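Local coordinates for protein nucleoporin nup120 (Schizosaccharomyces pombe, PDB 4GQ2) that serves as a structural constituent of the nuclear pore complex, whose nucleoporins can act as scaffold and as docking partners for transport factors, at residues Leu300-Pro303 against Gly308-Ser311; Leu337-Asp340 against Pro344-Leu347. One frame throughout, in Å; residues are numbered along the deposited sequence.

Interaction 1: Leu300-Pro303 against Gly308-Ser311; sequences LYYP and GSFS
With CG anti to the backbone N in Tyr301 (chi1 180°) and anti to the carbonyl carbon in Phe310 (chi1 -68°), the two rings of this non-hydrogen-bonded pair lean together on one face of an antiparallel hairpin. They cross obliquely, planes 40° apart: Tyr301 CD1 sits over the Phe310 ring toward its rim, 3.4 Å from Phe310 CZ. An alanine in place of Phe310 is likely to open a gap beneath Tyr301 and let its ring shift. On the other face Ser311 CB lies in the plane of the Tyr302 ring at its edge, and Ser311 OG comes 3.3 Å from Tyr302 CE1; serine is small enough to fit beside the ring, and its hydroxyl hydrogen-bonds the carbonyl of Lys330. Two pairs of backbone bonds tie the strands, Ser311 N to Leu300 O being short at 2.7 Å and Tyr302 N to Ser309 O nearly straight. Gly308 suits its place because a side chain would strike Tyr302 O and the Tyr301 ring; Tyr301 OH is bound by the carbonyl of His307 in the turn. Strands 297-302 and 309-317 are the central pair of a four-stranded antiparallel sheet, and strand 361-370 packs against the Tyr301 and Phe310 face through Trp368, Leu364 and Ile366.

Interaction 2: Leu337-Asp340 against Pro344-Leu347; sequences LPDD and PWML
Pro338 lays its CB over one face of the Trp345 indole, 3.6 Å from the centroid of the five-membered ring and only 13° off the ring normal, a well-aligned CH-pi contact. The nearest ring atom is Trp345 CD1, 3.5 Å from Pro338 CB. Proline suits this role: its compact ring presents C-H groups to the electron-rich indole without a flexible chain to be immobilised. Asp339 arrives from another direction, at the indole edge. Asp339 OD1 lies in the ring plane, 3.4 Å from Trp345 CZ2. The carboxylate is turned steeply against the indole, with planes 69° apart. Because OD1 sits in the ring plane at the C-H/N-H edge, the approach is probably mildly favourable, though at 3.6 Å Asp339 OD1 makes no hydrogen bond to Trp345 NE1.

The next layer fixes these groups. Asp340 N donates to Asp339 OD1 at 2.8 Å, meeting it on the anti side, and this local bond steadies the carboxylate beside the ring. Trp345 has CG anti to the carbonyl carbon (chi1 -78°), which carries the indole toward the 337-340 loop. Farther out, His307 touches both Pro338 and Trp345, and Trp368, Asn373 and Val375 border the indole. Pro344 O accepts a hydrogen bond from Ser370 OG, holding the chain just before strand 346-354.

The arrangement belongs to an inter-blade connection of the Nup120 beta-propeller, linking the four-stranded sheet that ends in strand 324-328 to the sheet whose outermost strand is 346-354; the loop rests on a tryptophan at that strand's entry.

Both contacts belong to the beta-propeller domain and follow one another along the chain, their centres about 15 Å apart. Interaction 1 is the buried one, joining neighbouring strands of a single sheet through regular backbone bonds and aromatic packing. Interaction 2 lies nearer the surface and relies mainly on side-chain contacts, with no backbone bonds between its segments: a proline and an acid gather round one indole, placing the loop against the start of strand 346-354. They meet directly where Tyr301 CD2 packs 3.4 Å from Leu347 CD2, and Trp368 of strand 361-370 touches Tyr301, Trp345 and Leu347. Thus the hairpin and the strand entry share an apolar seam between adjacent sheets.

Interaction 1: Leu300-Pro303 against Gly308-Ser311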
ATOM      1  N   LEU A 300     -11.746 -22.558 -36.295  1.00 55.36           N
ATOM      2  CA  LEU A 300     -11.519 -23.985 -36.120  1.00 58.81           C
ATOM      3  C   LEU A 300     -10.024 -24.277 -36.116  1.00 59.84           C
ATOM      4  O   LEU A 300      -9.273 -23.716 -36.919  1.00 61.80           O
ATOM      5  CB  LEU A 300     -12.248 -24.780 -37.215  1.00 63.82           C
ATOM      6  CG  LEU A 300     -11.820 -26.205 -37.599  1.00 76.02           C
ATOM      7  CD1 LEU A 300     -11.988 -27.198 -36.457  1.00 68.05           C
ATOM      8  CD2 LEU A 300     -12.593 -26.666 -38.826  1.00 70.66           C
ATOM      9  N   TYR A 301      -9.612 -25.155 -35.204  1.00 53.97           N
ATOM     10  CA  TYR A 301      -8.203 -25.465 -34.975  1.00 58.19           C
ATOM     11  C   TYR A 301      -7.795 -26.824 -35.527  1.00 56.75           C
ATOM     12  O   TYR A 301      -8.515 -27.812 -35.355  1.00 51.99           O
ATOM     13  CB  TYR A 301      -7.895 -25.425 -33.477  1.00 44.08           C
ATOM     14  CG  TYR A 301      -6.458 -25.737 -33.124  1.00 44.23           C
ATOM     15  CD1 TYR A 301      -5.417 -24.943 -33.600  1.00 43.72           C
ATOM     16  CD2 TYR A 301      -6.137 -26.814 -32.289  1.00 54.61           C
ATOM     17  CE1 TYR A 301      -4.098 -25.214 -33.270  1.00 43.33           C
ATOM     18  CE2 TYR A 301      -4.815 -27.087 -31.945  1.00 49.63           C
ATOM     19  CZ  TYR A 301      -3.805 -26.282 -32.442  1.00 44.48           C
ATOM     20  OH  TYR A 301      -2.497 -26.533 -32.119  1.00 53.86           O
ATOM     21  N   TYR A 302      -6.628 -26.850 -36.170  1.00 51.79           N
ATOM     22  CA  TYR A 302      -6.031 -28.069 -36.709  1.00 62.06           C
ATOM     23  C   TYR A 302      -4.673 -28.294 -36.055  1.00 68.23           C
ATOM     24  O   TYR A 302      -3.748 -27.506 -36.272  1.00 73.15           O
ATOM     25  CB  TYR A 302      -5.801 -27.946 -38.215  1.00 59.56           C
ATOM     26  CG  TYR A 302      -7.034 -27.982 -39.090  1.00 73.25           C
ATOM     27  CD1 TYR A 302      -7.780 -26.825 -39.322  1.00 75.42           C
ATOM     28  CD2 TYR A 302      -7.428 -29.164 -39.728  1.00 80.65           C
ATOM     29  CE1 TYR A 302      -8.898 -26.846 -40.140  1.00 85.06           C
ATOM     30  CE2 TYR A 302      -8.545 -29.192 -40.552  1.00 82.50           C
ATOM     31  CZ  TYR A 302      -9.274 -28.030 -40.753  1.00 85.87           C
ATOM     32  OH  TYR A 302     -10.385 -28.039 -41.567  1.00 99.24           O
ATOM     33  N   PRO A 303      -4.546 -29.362 -35.250  1.00 57.58           N
ATOM     34  CA  PRO A 303      -3.240 -29.739 -34.702  1.00 65.70           C
ATOM     35  C   PRO A 303      -2.235 -30.116 -35.796  1.00 77.69           C
ATOM     36  O   PRO A 303      -2.626 -30.619 -36.854  1.00 75.95           O
ATOM     37  CB  PRO A 303      -3.561 -30.957 -33.835  1.00 67.26           C
ATOM     38  CG  PRO A 303      -4.996 -30.784 -33.463  1.00 68.27           C
ATOM     39  CD  PRO A 303      -5.646 -30.143 -34.656  1.00 59.31           C
ATOM     40  N   GLY A 308       0.172 -26.121 -35.156  1.00 65.69           N
ATOM     41  CA  GLY A 308      -1.094 -26.188 -35.877  1.00 59.26           C
ATOM     42  C   GLY A 308      -1.416 -24.986 -36.744  1.00 58.29           C
ATOM     43  O   GLY A 308      -0.534 -24.207 -37.104  1.00 57.42           O
ATOM     44  N   SER A 309      -2.695 -24.853 -37.082  1.00 53.14           N
ATOM     45  CA  SER A 309      -3.189 -23.760 -37.910  1.00 54.83           C
ATOM     46  C   SER A 309      -4.668 -23.557 -37.623  1.00 51.53           C
ATOM     47  O   SER A 309      -5.280 -24.355 -36.918  1.00 55.12           O
ATOM     48  CB  SER A 309      -2.966 -24.056 -39.399  1.00 59.02           C
ATOM     49  OG  SER A 309      -3.566 -25.284 -39.782  1.00 65.74           O
ATOM     50  N   PHE A 310      -5.241 -22.490 -38.170  1.00 48.76           N
ATOM     51  CA  PHE A 310      -6.627 -22.143 -37.887  1.00 62.53           C
ATOM     52  C   PHE A 310      -7.427 -21.872 -39.158  1.00 66.28           C
ATOM     53  O   PHE A 310      -6.894 -21.347 -40.135  1.00 56.24           O
ATOM     54  CB  PHE A 310      -6.692 -20.918 -36.974  1.00 65.60           C
ATOM     55  CG  PHE A 310      -6.197 -21.164 -35.574  1.00 58.45           C
ATOM     56  CD1 PHE A 310      -4.853 -20.996 -35.255  1.00 60.09           C
ATOM     57  CD2 PHE A 310      -7.080 -21.542 -34.567  1.00 65.63           C
ATOM     58  CE1 PHE A 310      -4.396 -21.216 -33.966  1.00 62.26           C
ATOM     59  CE2 PHE A 310      -6.632 -21.759 -33.273  1.00 60.93           C
ATOM     60  CZ  PHE A 310      -5.288 -21.595 -32.973  1.00 56.96           C
ATOM     61  N   SER A 311      -8.709 -22.227 -39.129  1.00 70.65           N
ATOM     62  CA  SER A 311      -9.625 -21.946 -40.231  1.00 64.55           C
ATOM     63  C   SER A 311     -10.776 -21.052 -39.785  1.00 66.82           C
ATOM     64  O   SER A 311     -11.178 -21.082 -38.624  1.00 79.09           O
ATOM     65  CB  SER A 311     -10.185 -23.246 -40.809  1.00 59.81           C
ATOM     66  OG  SER A 311      -9.209 -23.928 -41.571  1.00 67.16           O
TER

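Interaction 2: Leu337-Asp340 against Pro344-Leu347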
ATOM      1  N   LEU A 337       6.107 -18.631 -33.686  1.00 64.84           N
ATOM      2  CA  LEU A 337       6.809 -19.551 -32.801  1.00 71.99           C
ATOM      3  C   LEU A 337       6.674 -19.125 -31.330  1.00 77.33           C
ATOM      4  O   LEU A 337       6.997 -17.985 -30.984  1.00 72.00           O
ATOM      5  CB  LEU A 337       8.290 -19.666 -33.204  1.00 72.04           C
ATOM      6  CG  LEU A 337       9.195 -18.421 -33.218  1.00 94.00           C
ATOM      7  CD1 LEU A 337      10.638 -18.792 -32.900  1.00112.74           C
ATOM      8  CD2 LEU A 337       9.109 -17.646 -34.529  1.00101.64           C
ATOM      9  N   PRO A 338       6.130 -20.012 -30.468  1.00 91.46           N
ATOM     10  CA  PRO A 338       6.421 -19.850 -29.051  1.00 90.34           C
ATOM     11  C   PRO A 338       7.899 -20.126 -28.784  1.00 79.97           C
ATOM     12  O   PRO A 338       8.540 -20.844 -29.549  1.00 91.07           O
ATOM     13  CB  PRO A 338       5.529 -20.904 -28.393  1.00 89.99           C
ATOM     14  CG  PRO A 338       4.343 -20.964 -29.291  1.00 79.07           C
ATOM     15  CD  PRO A 338       4.935 -20.856 -30.672  1.00108.76           C
ATOM     16  N   ASP A 339       8.411 -19.556 -27.700  1.00 77.50           N
ATOM     17  CA  ASP A 339       9.851 -19.438 -27.435  1.00106.13           C
ATOM     18  C   ASP A 339      10.724 -20.694 -27.611  1.00118.25           C
ATOM     19  O   ASP A 339      11.301 -20.899 -28.682  1.00148.20           O
ATOM     20  CB  ASP A 339      10.054 -18.833 -26.047  1.00105.02           C
ATOM     21  CG  ASP A 339       9.046 -19.345 -25.051  1.00103.92           C
ATOM     22  OD1 ASP A 339       9.197 -20.500 -24.598  1.00120.63           O
ATOM     23  OD2 ASP A 339       8.093 -18.600 -24.742  1.00 97.68           O
ATOM     24  N   ASP A 340      10.828 -21.518 -26.569  1.00102.14           N
ATOM     25  CA  ASP A 340      11.819 -22.602 -26.545  1.00103.73           C
ATOM     26  C   ASP A 340      11.265 -23.967 -26.962  1.00 91.51           C
ATOM     27  O   ASP A 340      10.977 -24.817 -26.118  1.00 80.50           O
ATOM     28  CB  ASP A 340      12.497 -22.682 -25.170  1.00 97.02           C
ATOM     29  CG  ASP A 340      13.575 -21.626 -24.985  1.00103.83           C
ATOM     30  OD1 ASP A 340      14.454 -21.503 -25.866  1.00114.61           O
ATOM     31  OD2 ASP A 340      13.554 -20.925 -23.951  1.00 95.49           O
ATOM     32  N   PRO A 344       7.390 -28.717 -24.861  1.00 72.99           N
ATOM     33  CA  PRO A 344       6.151 -28.662 -25.642  1.00 75.70           C
ATOM     34  C   PRO A 344       5.215 -27.512 -25.258  1.00 80.25           C
ATOM     35  O   PRO A 344       5.247 -27.037 -24.125  1.00100.41           O
ATOM     36  CB  PRO A 344       5.492 -30.007 -25.337  1.00 74.40           C
ATOM     37  CG  PRO A 344       5.967 -30.357 -23.964  1.00 69.70           C
ATOM     38  CD  PRO A 344       7.308 -29.705 -23.766  1.00 71.89           C
ATOM     39  N   TRP A 345       4.400 -27.076 -26.218  1.00 69.74           N
ATOM     40  CA  TRP A 345       3.364 -26.069 -25.998  1.00 67.21           C
ATOM     41  C   TRP A 345       2.037 -26.591 -26.480  1.00 74.28           C
ATOM     42  O   TRP A 345       1.940 -27.143 -27.582  1.00 73.79           O
ATOM     43  CB  TRP A 345       3.686 -24.786 -26.750  1.00 60.89           C
ATOM     44  CG  TRP A 345       4.720 -23.889 -26.113  1.00 65.88           C
ATOM     45  CD1 TRP A 345       6.073 -23.798 -26.427  1.00 67.29           C
ATOM     46  CD2 TRP A 345       4.510 -22.888 -25.052  1.00 69.42           C
ATOM     47  NE1 TRP A 345       6.696 -22.854 -25.653  1.00 66.84           N
ATOM     48  CE2 TRP A 345       5.820 -22.271 -24.806  1.00 67.52           C
ATOM     49  CE3 TRP A 345       3.415 -22.464 -24.304  1.00 65.26           C
ATOM     50  CZ2 TRP A 345       5.999 -21.276 -23.850  1.00 59.78           C
ATOM     51  CZ3 TRP A 345       3.608 -21.459 -23.343  1.00 55.64           C
ATOM     52  CH2 TRP A 345       4.869 -20.886 -23.119  1.00 53.74           C
ATOM     53  N   MET A 346       1.000 -26.412 -25.663  1.00 61.58           N
ATOM     54  CA  MET A 346      -0.352 -26.853 -26.011  1.00 63.38           C
ATOM     55  C   MET A 346      -1.321 -25.686 -26.099  1.00 59.14           C
ATOM     56  O   MET A 346      -1.228 -24.721 -25.339  1.00 59.82           O
ATOM     57  CB  MET A 346      -0.884 -27.862 -24.992  1.00 69.91           C
ATOM     58  CG  MET A 346      -0.236 -29.234 -25.052  1.00104.34           C
ATOM     59  SD  MET A 346      -1.146 -30.450 -24.081  1.00138.86           S
ATOM     60  CE  MET A 346       0.083 -31.746 -23.929  1.00130.88           C
ATOM     61  N   LEU A 347      -2.259 -25.789 -27.030  1.00 57.52           N
ATOM     62  CA  LEU A 347      -3.357 -24.846 -27.108  1.00 57.74           C
ATOM     63  C   LEU A 347      -4.211 -24.992 -25.859  1.00 57.36           C
ATOM     64  O   LEU A 347      -4.629 -26.097 -25.511  1.00 64.53           O
ATOM     65  CB  LEU A 347      -4.208 -25.104 -28.357  1.00 47.65           C
ATOM     66  CG  LEU A 347      -5.368 -24.138 -28.582  1.00 50.43           C
ATOM     67  CD1 LEU A 347      -4.830 -22.726 -28.719  1.00 44.17           C
ATOM     68  CD2 LEU A 347      -6.179 -24.515 -29.812  1.00 48.94           C
TER